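Local coordinates for protein cytolethal distending toxin subunit B (Escherichia coli, PDB 2F1N) that nicks DNA as the endonuclease subunit of a tripartite toxin, very probably causing the DNA damage that arrests intoxicated cells at G2/M, at residues A204-S209 with R233-Q238. Sequence-based numbering, arbitrary orientation.
Sequences ASEIIS and RPSPLQ
The two central sheets of the DNase I-like alpha/beta sandwich meet here at their margins, where Glu-206 and Ile-208 of edge strand 205-208 touch Pro-234 and Ser-235, in the loop leading into edge strand 237-241, and the first two residues of that strand. Each strand is outermost in its own sheet: 205-208 pairs with 222-228, as in the backbone bonds of Glu-206 with Ala-226 and Ile-208 with Ala-224, while 237-241 pairs with 257-261. From alternate positions of strand 205-208, the side chains of Glu-206 and Ile-208 both turn toward the other segment, reaching its backbone and the side chain of Leu-237.

Glu-206 supplies the polar half. Its CG sits between the backbone N and the carbonyl carbon (chi1 59°), and the chain runs on extended, which carries the carboxylate across to the backbone of Pro-234 and Ser-235. There Ser-235 N donates to Glu-206 OE2 over 2.9 Å, approaching on the syn side but 28° out of the carboxylate plane; a weak second bond reaches Glu-206 OE1 at 3.4 Å. The lopsided fork grips a single N-H, that of the first residue of the inverse gamma turn centred on Pro-236. Beside it, OE1 of Glu-206 lies 3.5 Å from CB of Pro-234.

Ile-208 forms the apolar half, buried together with Leu-237, whose side chain also packs on Val-259 of the neighbouring strand. The two side chains are set at a slant to each other, and Ile-208 CG2 lies 3.7 Å from Gln-238 C. On the other branch, Ile-208 CD1 meets Leu-237 CD1 at 3.7 Å and Leu-237 CB at 3.9 Å.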
ATOM      1  N   ALA A 204      -7.049   5.367  17.761  1.00 17.26           N
ATOM      2  CA  ALA A 204      -6.621   6.310  16.739  1.00 16.93           C
ATOM      3  C   ALA A 204      -6.655   5.715  15.315  1.00 15.32           C
ATOM      4  O   ALA A 204      -6.184   6.355  14.374  1.00 13.89           O
ATOM      5  CB  ALA A 204      -5.178   6.827  17.065  1.00 17.15           C
ATOM      6  N   SER A 205      -7.298   4.561  15.157  1.00 14.89           N
ATOM      7  CA  SER A 205      -7.375   3.950  13.855  1.00 15.54           C
ATOM      8  C   SER A 205      -8.588   3.044  13.716  1.00 15.49           C
ATOM      9  O   SER A 205      -9.294   2.743  14.686  1.00 16.93           O
ATOM     10  CB  SER A 205      -6.096   3.119  13.581  1.00 13.67           C
ATOM     11  OG  SER A 205      -6.016   2.077  14.537  1.00 16.05           O
ATOM     12  N   GLU A 206      -8.828   2.587  12.496  1.00 15.98           N
ATOM     13  CA  GLU A 206      -9.861   1.576  12.245  1.00 16.72           C
ATOM     14  C   GLU A 206      -9.319   0.627  11.187  1.00 16.64           C
ATOM     15  O   GLU A 206      -8.611   1.042  10.256  1.00 16.24           O
ATOM     16  CB  GLU A 206     -11.157   2.260  11.749  1.00 17.51           C
ATOM     17  CG  GLU A 206     -10.993   3.070  10.486  1.00 20.71           C
ATOM     18  CD  GLU A 206     -12.233   3.871  10.104  1.00 28.30           C
ATOM     19  OE1 GLU A 206     -13.264   3.752  10.804  1.00 34.18           O
ATOM     20  OE2 GLU A 206     -12.161   4.590   9.072  1.00 34.12           O
ATOM     21  N   ILE A 207      -9.652  -0.642  11.332  1.00 16.48           N
ATOM     22  CA  ILE A 207      -9.247  -1.626  10.328  1.00 15.85           C
ATOM     23  C   ILE A 207     -10.372  -1.732   9.313  1.00 16.82           C
ATOM     24  O   ILE A 207     -11.524  -1.866   9.695  1.00 17.44           O
ATOM     25  CB  ILE A 207      -8.913  -2.952  11.014  1.00 16.36           C
ATOM     26  CG1 ILE A 207      -7.675  -2.753  11.937  1.00 16.15           C
ATOM     27  CG2 ILE A 207      -8.642  -4.026   9.978  1.00 17.05           C
ATOM     28  CD1 ILE A 207      -7.271  -3.982  12.681  1.00 22.27           C
ATOM     29  N   ILE A 208     -10.044  -1.635   8.021  1.00 15.61           N
ATOM     30  CA  ILE A 208     -11.049  -1.752   6.951  1.00 16.52           C
ATOM     31  C   ILE A 208     -10.726  -3.009   6.150  1.00 16.31           C
ATOM     32  O   ILE A 208      -9.760  -3.039   5.397  1.00 16.65           O
ATOM     33  CB  ILE A 208     -11.057  -0.457   6.069  1.00 16.44           C
ATOM     34  CG1 ILE A 208     -11.172   0.779   6.954  1.00 20.81           C
ATOM     35  CG2 ILE A 208     -12.212  -0.437   5.025  1.00 16.42           C
ATOM     36  CD1 ILE A 208     -10.593   2.008   6.320  1.00 27.86           C
ATOM     37  N   SER A 209     -11.549  -4.044   6.294  1.00 16.15           N
ATOM     38  CA  SER A 209     -11.235  -5.353   5.700  1.00 16.72           C
ATOM     39  C   SER A 209     -12.444  -5.896   4.994  1.00 16.73           C
ATOM     40  O   SER A 209     -13.580  -5.597   5.393  1.00 16.81           O
ATOM     41  CB  SER A 209     -10.758  -6.358   6.758  1.00 16.92           C
ATOM     42  OG  SER A 209     -11.679  -6.395   7.827  1.00 21.64           O
ATOM     43  N   ARG A 233     -11.226  10.432  13.494  1.00 29.51           N
ATOM     44  CA  ARG A 233     -12.661  10.164  13.414  1.00 31.95           C
ATOM     45  C   ARG A 233     -12.895   9.066  12.379  1.00 32.02           C
ATOM     46  O   ARG A 233     -12.336   9.125  11.276  1.00 32.07           O
ATOM     47  CB  ARG A 233     -13.460  11.415  13.027  1.00 33.04           C
ATOM     48  CG  ARG A 233     -13.537  12.501  14.119  1.00 37.51           C
ATOM     49  CD  ARG A 233     -12.506  13.606  13.922  1.00 44.62           C
ATOM     50  NE  ARG A 233     -12.682  14.769  14.801  1.00 48.90           N
ATOM     51  CZ  ARG A 233     -11.933  15.871  14.734  1.00 51.86           C
ATOM     52  NH1 ARG A 233     -10.965  15.975  13.823  1.00 53.02           N
ATOM     53  NH2 ARG A 233     -12.151  16.880  15.570  1.00 53.27           N
ATOM     54  N   PRO A 234     -13.681   8.060  12.744  1.00 32.90           N
ATOM     55  CA  PRO A 234     -13.975   6.940  11.844  1.00 33.17           C
ATOM     56  C   PRO A 234     -14.467   7.421  10.478  1.00 32.99           C
ATOM     57  O   PRO A 234     -15.201   8.405  10.404  1.00 32.80           O
ATOM     58  CB  PRO A 234     -15.089   6.198  12.573  1.00 33.97           C
ATOM     59  CG  PRO A 234     -14.906   6.531  13.984  1.00 33.91           C
ATOM     60  CD  PRO A 234     -14.338   7.905  14.057  1.00 32.97           C
ATOM     61  N   SER A 235     -14.023   6.747   9.421  1.00 32.44           N
ATOM     62  CA  SER A 235     -14.360   7.118   8.044  1.00 32.25           C
ATOM     63  C   SER A 235     -15.372   6.116   7.487  1.00 30.83           C
ATOM     64  O   SER A 235     -15.340   4.931   7.835  1.00 31.67           O
ATOM     65  CB  SER A 235     -13.104   7.115   7.165  1.00 32.50           C
ATOM     66  OG  SER A 235     -12.434   8.364   7.203  1.00 34.25           O
ATOM     67  N   PRO A 236     -16.306   6.566   6.658  1.00 28.65           N
ATOM     68  CA  PRO A 236     -17.243   5.620   6.036  1.00 27.29           C
ATOM     69  C   PRO A 236     -16.588   4.907   4.855  1.00 26.59           C
ATOM     70  O   PRO A 236     -17.018   5.091   3.698  1.00 28.47           O
ATOM     71  CB  PRO A 236     -18.389   6.521   5.563  1.00 27.13           C
ATOM     72  CG  PRO A 236     -17.764   7.846   5.365  1.00 28.03           C
ATOM     73  CD  PRO A 236     -16.619   7.969   6.339  1.00 27.58           C
ATOM     74  N   LEU A 237     -15.554   4.117   5.129  1.00 24.15           N
ATOM     75  CA  LEU A 237     -14.888   3.351   4.074  1.00 22.41           C
ATOM     76  C   LEU A 237     -15.207   1.898   4.175  1.00 20.92           C
ATOM     77  O   LEU A 237     -15.426   1.382   5.274  1.00 18.96           O
ATOM     78  CB  LEU A 237     -13.361   3.534   4.119  1.00 22.63           C
ATOM     79  CG  LEU A 237     -12.846   4.951   3.918  1.00 22.30           C
ATOM     80  CD1 LEU A 237     -11.362   5.013   4.350  1.00 25.93           C
ATOM     81  CD2 LEU A 237     -13.020   5.367   2.444  1.00 23.75           C
ATOM     82  N   GLN A 238     -15.220   1.221   3.023  1.00 20.38           N
ATOM     83  CA  GLN A 238     -15.416  -0.227   3.018  1.00 19.81           C
ATOM     84  C   GLN A 238     -14.427  -0.895   2.076  1.00 18.10           C
ATOM     85  O   GLN A 238     -13.965  -0.306   1.104  1.00 17.97           O
ATOM     86  CB  GLN A 238     -16.872  -0.621   2.659  1.00 22.16           C
ATOM     87  CG  GLN A 238     -17.888  -0.084   3.700  1.00 29.57           C
ATOM     88  CD  GLN A 238     -18.561  -1.158   4.573  1.00 37.95           C
ATOM     89  OE1 GLN A 238     -18.344  -1.208   5.802  1.00 41.71           O
ATOM     90  NE2 GLN A 238     -19.414  -1.983   3.952  1.00 40.57           N
TER